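Local coordinates for protein beta-glucosidase (Saccharopolyspora erythraea D, PDB 5M6G) that probably hydrolyses terminal, non-reducing beta-D-glucosyl residues, releasing beta-D-glucose, as a two-domain member of glycosyl hydrolase family 3, at residues E321-N333 / K347-V361. Numbering follows the deposited sequence.
With MG (magnesium ion), chain B.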
loop_
_atom_site.group_PDB
_atom_site.type_symbol
_atom_site.label_atom_id
_atom_site.label_comp_id
_atom_site.label_asym_id
_atom_site.label_seq_id
_atom_site.Cartn_x
_atom_site.Cartn_y
_atom_site.Cartn_z
ATOM N N GLU A 321 -25.264 -4.477 -6.705
ATOM C CA GLU A 321 -24.980 -3.428 -5.734
ATOM C C GLU A 321 -25.626 -3.736 -4.387
ATOM O O GLU A 321 -26.597 -4.491 -4.290
ATOM C CB GLU A 321 -25.475 -2.073 -6.236
ATOM C CG GLU A 321 -24.566 -1.414 -7.245
ATOM C CD GLU A 321 -24.985 0.013 -7.524
ATOM O OE1 GLU A 321 -25.727 0.593 -6.704
ATOM O OE2 GLU A 321 -24.583 0.575 -8.563
ATOM N N ASP A 322 -25.046 -3.153 -3.336
ATOM C CA ASP A 322 -25.530 -3.273 -1.964
ATOM C C ASP A 322 -25.370 -4.694 -1.433
ATOM O O ASP A 322 -25.056 -5.621 -2.191
ATOM C CB ASP A 322 -26.990 -2.821 -1.869
ATOM C CG ASP A 322 -27.315 -2.189 -0.528
ATOM O OD1 ASP A 322 -26.556 -2.424 0.434
ATOM O OD2 ASP A 322 -28.323 -1.459 -0.438
ATOM N N PHE A 323 -25.557 -4.885 -0.128
ATOM C CA PHE A 323 -25.443 -6.206 0.468
ATOM C C PHE A 323 -26.818 -6.708 0.885
ATOM O O PHE A 323 -27.672 -5.929 1.317
ATOM C CB PHE A 323 -24.461 -6.222 1.656
ATOM C CG PHE A 323 -24.771 -5.238 2.759
ATOM C CD1 PHE A 323 -25.719 -5.533 3.732
ATOM C CD2 PHE A 323 -24.063 -4.049 2.863
ATOM C CE1 PHE A 323 -25.986 -4.637 4.766
ATOM C CE2 PHE A 323 -24.320 -3.154 3.888
ATOM C CZ PHE A 323 -25.289 -3.446 4.843
ATOM N N THR A 324 -27.040 -7.998 0.700
ATOM C CA THR A 324 -28.269 -8.672 1.090
ATOM C C THR A 324 -28.058 -9.442 2.382
ATOM O O THR A 324 -26.924 -9.639 2.829
ATOM C CB THR A 324 -28.717 -9.634 -0.013
ATOM O OG1 THR A 324 -27.744 -10.674 -0.155
ATOM C CG2 THR A 324 -28.914 -8.906 -1.333
ATOM N N PRO A 325 -29.135 -9.919 3.012
ATOM C CA PRO A 325 -28.946 -10.798 4.173
ATOM C C PRO A 325 -28.140 -12.035 3.846
ATOM O O PRO A 325 -27.371 -12.499 4.699
ATOM C CB PRO A 325 -30.382 -11.149 4.586
ATOM C CG PRO A 325 -31.181 -9.980 4.142
ATOM C CD PRO A 325 -30.547 -9.537 2.842
ATOM N N ASP A 326 -28.296 -12.577 2.629
ATOM C CA ASP A 326 -27.516 -13.739 2.209
ATOM C C ASP A 326 -26.023 -13.427 2.179
ATOM O O ASP A 326 -25.192 -14.274 2.527
ATOM C CB ASP A 326 -27.962 -14.210 0.821
ATOM C CG ASP A 326 -29.355 -14.807 0.813
ATOM O OD1 ASP A 326 -29.889 -15.131 1.896
ATOM O OD2 ASP A 326 -29.912 -14.965 -0.294
ATOM N N GLU A 327 -25.661 -12.223 1.741
ATOM C CA GLU A 327 -24.248 -11.883 1.660
ATOM C C GLU A 327 -23.661 -11.666 3.046
ATOM O O GLU A 327 -22.528 -12.084 3.317
ATOM C CB GLU A 327 -24.055 -10.658 0.768
ATOM C CG GLU A 327 -24.270 -10.975 -0.703
ATOM C CD GLU A 327 -24.352 -9.737 -1.562
ATOM O OE1 GLU A 327 -25.094 -8.812 -1.186
ATOM O OE2 GLU A 327 -23.668 -9.680 -2.609
ATOM N N VAL A 328 -24.421 -11.033 3.940
ATOM C CA VAL A 328 -24.001 -10.933 5.336
ATOM C C VAL A 328 -23.747 -12.321 5.913
ATOM O O VAL A 328 -22.672 -12.600 6.457
ATOM C CB VAL A 328 -25.050 -10.160 6.156
ATOM C CG1 VAL A 328 -24.664 -10.135 7.636
ATOM C CG2 VAL A 328 -25.211 -8.740 5.610
ATOM N N ARG A 329 -24.731 -13.221 5.784
ATOM C CA ARG A 329 -24.591 -14.574 6.319
ATOM C C ARG A 329 -23.364 -15.276 5.750
ATOM O O ARG A 329 -22.553 -15.837 6.499
ATOM C CB ARG A 329 -25.854 -15.388 6.020
ATOM C CG ARG A 329 -25.783 -16.871 6.424
ATOM C CD ARG A 329 -27.012 -17.645 5.896
ATOM N NE ARG A 329 -28.172 -16.758 5.851
ATOM C CZ ARG A 329 -28.834 -16.430 4.747
ATOM N NH1 ARG A 329 -28.491 -16.955 3.574
ATOM N NH2 ARG A 329 -29.850 -15.577 4.823
ATOM N N ALA A 330 -23.214 -15.262 4.423
ATOM C CA ALA A 330 -22.128 -16.015 3.802
ATOM C C ALA A 330 -20.769 -15.519 4.270
ATOM O O ALA A 330 -19.850 -16.317 4.502
ATOM C CB ALA A 330 -22.226 -15.929 2.280
ATOM N N SER A 331 -20.620 -14.200 4.423
ATOM C CA SER A 331 -19.303 -13.659 4.727
ATOM C C SER A 331 -18.968 -13.782 6.209
ATOM O O SER A 331 -17.830 -14.114 6.568
ATOM C CB SER A 331 -19.226 -12.207 4.280
ATOM O OG SER A 331 -17.871 -11.808 4.175
ATOM N N VAL A 332 -19.934 -13.518 7.088
ATOM C CA VAL A 332 -19.690 -13.761 8.507
ATOM C C VAL A 332 -19.362 -15.233 8.747
ATOM O O VAL A 332 -18.434 -15.561 9.497
ATOM C CB VAL A 332 -20.893 -13.297 9.357
ATOM C CG1 VAL A 332 -20.673 -13.647 10.817
ATOM C CG2 VAL A 332 -21.122 -11.778 9.204
ATOM N N ASN A 333 -20.118 -16.149 8.131
ATOM C CA ASN A 333 -19.845 -17.565 8.368
ATOM C C ASN A 333 -18.559 -18.019 7.697
ATOM O O ASN A 333 -17.995 -19.043 8.094
ATOM C CB ASN A 333 -21.022 -18.441 7.909
ATOM C CG ASN A 333 -22.187 -18.408 8.896
ATOM O OD1 ASN A 333 -21.988 -18.171 10.084
ATOM N ND2 ASN A 333 -23.400 -18.637 8.406
ATOM N N LYS A 347 -28.088 -0.958 8.753
ATOM C CA LYS A 347 -28.661 -2.093 8.042
ATOM C C LYS A 347 -27.818 -3.341 8.238
ATOM O O LYS A 347 -28.362 -4.436 8.405
ATOM C CB LYS A 347 -28.816 -1.786 6.555
ATOM C CG LYS A 347 -29.428 -2.954 5.781
ATOM C CD LYS A 347 -29.760 -2.562 4.362
ATOM C CE LYS A 347 -28.492 -2.315 3.566
ATOM N NZ LYS A 347 -28.795 -2.139 2.125
ATOM N N PHE A 348 -26.487 -3.201 8.232
ATOM C CA PHE A 348 -25.642 -4.365 8.492
ATOM C C PHE A 348 -25.948 -4.958 9.864
ATOM O O PHE A 348 -26.121 -6.179 10.005
ATOM C CB PHE A 348 -24.157 -3.996 8.391
ATOM C CG PHE A 348 -23.235 -5.160 8.652
ATOM C CD1 PHE A 348 -22.908 -6.039 7.632
ATOM C CD2 PHE A 348 -22.728 -5.397 9.919
ATOM C CE1 PHE A 348 -22.087 -7.112 7.865
ATOM C CE2 PHE A 348 -21.905 -6.468 10.158
ATOM C CZ PHE A 348 -21.581 -7.335 9.123
ATOM N N ILE A 349 -26.031 -4.104 10.887
ATOM C CA ILE A 349 -26.288 -4.594 12.237
ATOM C C ILE A 349 -27.647 -5.283 12.306
ATOM O O ILE A 349 -27.775 -6.368 12.886
ATOM C CB ILE A 349 -26.171 -3.445 13.256
ATOM C CG1 ILE A 349 -24.710 -2.975 13.344
ATOM C CG2 ILE A 349 -26.689 -3.894 14.607
ATOM C CD1 ILE A 349 -24.523 -1.661 14.072
ATOM N N ASP A 350 -28.673 -4.680 11.693
ATOM C CA ASP A 350 -30.006 -5.281 11.699
ATOM C C ASP A 350 -30.004 -6.637 11.003
ATOM O O ASP A 350 -30.579 -7.607 11.512
ATOM C CB ASP A 350 -31.018 -4.343 11.038
ATOM C CG ASP A 350 -31.356 -3.139 11.907
ATOM O OD1 ASP A 350 -31.046 -3.173 13.113
ATOM O OD2 ASP A 350 -31.941 -2.172 11.389
ATOM N N TYR A 351 -29.357 -6.722 9.833
ATOM C CA TYR A 351 -29.282 -7.993 9.117
ATOM C C TYR A 351 -28.575 -9.053 9.949
ATOM O O TYR A 351 -29.038 -10.192 10.044
ATOM C CB TYR A 351 -28.556 -7.819 7.779
ATOM C CG TYR A 351 -29.374 -7.216 6.659
ATOM C CD1 TYR A 351 -30.712 -6.871 6.839
ATOM C CD2 TYR A 351 -28.800 -6.984 5.416
ATOM C CE1 TYR A 351 -31.449 -6.312 5.803
ATOM C CE2 TYR A 351 -29.524 -6.427 4.377
ATOM C CZ TYR A 351 -30.846 -6.097 4.573
ATOM O OH TYR A 351 -31.555 -5.548 3.534
ATOM N N LEU A 352 -27.424 -8.705 10.532
ATOM C CA LEU A 352 -26.663 -9.704 11.275
ATOM C C LEU A 352 -27.421 -10.148 12.519
ATOM O O LEU A 352 -27.392 -11.330 12.875
ATOM C CB LEU A 352 -25.282 -9.155 11.645
ATOM C CG LEU A 352 -24.302 -10.170 12.239
ATOM C CD1 LEU A 352 -24.307 -11.492 11.451
ATOM C CD2 LEU A 352 -22.892 -9.586 12.297
ATOM N N ARG A 353 -28.107 -9.215 13.186
ATOM C CA ARG A 353 -28.914 -9.584 14.345
ATOM C C ARG A 353 -29.934 -10.651 13.970
ATOM O O ARG A 353 -30.096 -11.651 14.681
ATOM C CB ARG A 353 -29.616 -8.359 14.928
ATOM C CG ARG A 353 -30.266 -8.650 16.289
ATOM C CD ARG A 353 -31.224 -7.558 16.726
ATOM N NE ARG A 353 -30.528 -6.307 17.018
ATOM C CZ ARG A 353 -30.575 -5.223 16.247
ATOM N NH1 ARG A 353 -31.299 -5.226 15.134
ATOM N NH2 ARG A 353 -29.917 -4.131 16.603
ATOM N N ALA A 354 -30.622 -10.459 12.837
ATOM C CA ALA A 354 -31.626 -11.429 12.401
ATOM C C ALA A 354 -30.995 -12.774 12.063
ATOM O O ALA A 354 -31.578 -13.822 12.346
ATOM C CB ALA A 354 -32.401 -10.891 11.202
ATOM N N GLU A 355 -29.813 -12.769 11.440
ATOM C CA GLU A 355 -29.131 -14.030 11.165
ATOM C C GLU A 355 -28.794 -14.759 12.458
ATOM O O GLU A 355 -28.934 -15.986 12.551
ATOM C CB GLU A 355 -27.856 -13.787 10.353
ATOM C CG GLU A 355 -28.092 -13.243 8.954
ATOM C CD GLU A 355 -28.981 -14.143 8.117
ATOM O OE1 GLU A 355 -28.695 -15.360 8.023
ATOM O OE2 GLU A 355 -29.976 -13.630 7.566
ATOM N N VAL A 356 -28.339 -14.016 13.467
ATOM C CA VAL A 356 -27.987 -14.646 14.731
ATOM C C VAL A 356 -29.242 -15.126 15.447
ATOM O O VAL A 356 -29.282 -16.250 15.959
ATOM C CB VAL A 356 -27.161 -13.679 15.594
ATOM C CG1 VAL A 356 -26.854 -14.308 16.962
ATOM C CG2 VAL A 356 -25.865 -13.298 14.858
ATOM N N GLU A 357 -30.291 -14.295 15.465
ATOM C CA GLU A 357 -31.559 -14.692 16.067
ATOM C C GLU A 357 -32.091 -15.975 15.435
ATOM O O GLU A 357 -32.633 -16.840 16.132
ATOM C CB GLU A 357 -32.581 -13.562 15.924
ATOM C CG GLU A 357 -32.413 -12.408 16.918
ATOM C CD GLU A 357 -33.304 -11.201 16.600
ATOM O OE1 GLU A 357 -34.033 -11.234 15.583
ATOM O OE2 GLU A 357 -33.271 -10.208 17.363
ATOM N N ALA A 358 -31.933 -16.122 14.113
ATOM C CA ALA A 358 -32.417 -17.307 13.426
ATOM C C ALA A 358 -31.470 -18.491 13.552
ATOM O O ALA A 358 -31.831 -19.593 13.129
ATOM C CB ALA A 358 -32.666 -17.002 11.947
ATOM N N GLY A 359 -30.286 -18.304 14.134
ATOM C CA GLY A 359 -29.322 -19.381 14.238
ATOM C C GLY A 359 -28.579 -19.698 12.961
ATOM O O GLY A 359 -27.830 -20.681 12.925
ATOM N N ARG A 360 -28.766 -18.899 11.914
ATOM C CA ARG A 360 -28.035 -19.100 10.669
ATOM C C ARG A 360 -26.586 -18.644 10.785
ATOM O O ARG A 360 -25.718 -19.176 10.094
ATOM C CB ARG A 360 -28.755 -18.377 9.534
ATOM C CG ARG A 360 -30.188 -18.862 9.356
ATOM C CD ARG A 360 -30.835 -18.334 8.090
ATOM N NE ARG A 360 -31.020 -16.884 8.084
ATOM C CZ ARG A 360 -32.180 -16.282 8.335
ATOM N NH1 ARG A 360 -33.261 -17.005 8.612
ATOM N NH2 ARG A 360 -32.263 -14.962 8.297
ATOM N N VAL A 361 -26.308 -17.677 11.650
ATOM C CA VAL A 361 -24.954 -17.360 12.089
ATOM C C VAL A 361 -24.850 -17.772 13.552
ATOM O O VAL A 361 -25.552 -17.204 14.395
ATOM C CB VAL A 361 -24.623 -15.869 11.911
ATOM C CG1 VAL A 361 -23.335 -15.527 12.651
ATOM C CG2 VAL A 361 -24.511 -15.517 10.422
HETATM MG MG MG B . -24.783 -7.649 -3.501
HETATM O O HOH W 1 -26.939 -7.027 -3.779
#
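Pro-325 and Val-328 face Tyr-351 and Leu-352 where helices 325-333 and 347-357 cross at -69°, their axes approaching to 9.4 Å. The Pro-325 ring lies on one face of the Tyr-351 ring in a CH-pi contact, CG 3.8 Å from the ring centroid, while Lys-347 CG lies against the opposite face. Phe-323 reaches the same tyrosine at CD2, the ring planes almost perpendicular. A face of the Phe-323 ring receives the ammonium of Lys-347, which bends at chi3 (68°) to bring NZ 4.7 Å from the Phe-323 centroid and into a salt bridge with Asp-322, 2.7 Å from OD2. Val-328 CG1 touches Phe-348 and Leu-352 CD1, and Val-332 spreads its two methyls between Leu-352 and Val-361; Phe-339 of strand 339-341 and Ile-366 of helix 363-379 extend this apolar layer within the N-terminal domain.

At the far end Arg-329 NE gives Glu-355 OE1 a bond of 2.6 Å, lying in the guanidinium plane but meeting the carboxylate from above. Arg-360 NE reaches Glu-355 OE1 from the other carboxylate face, and Arg-360 NH2 holds Glu-355 OE2 at 2.7 Å. Asp-326 OD1 accepts from NH1 and NH2 of Arg-329, end-on, which with the NE bond to Glu-355 should limit the guanidinium's turning. A methionine in place of Arg-329 would probably leave Asp-326 without its cation and Glu-355 with only Arg-360 in this network. Asn-333 ND2 donates to Arg-360 O at 2.9 Å, tying helix 325-333 to the Schellman turn at Gly-359.

Asp-322 O and the carboxylate of Glu-327 bind magnesium with a water, Asp-315 O, Asp-318 OD1 and Gln-320 O, and Glu-327 completes a capping box with Thr-324. Ionic pairs thus hold both ends of an apolar interface, the Lys-347 bridge beside the bound magnesium.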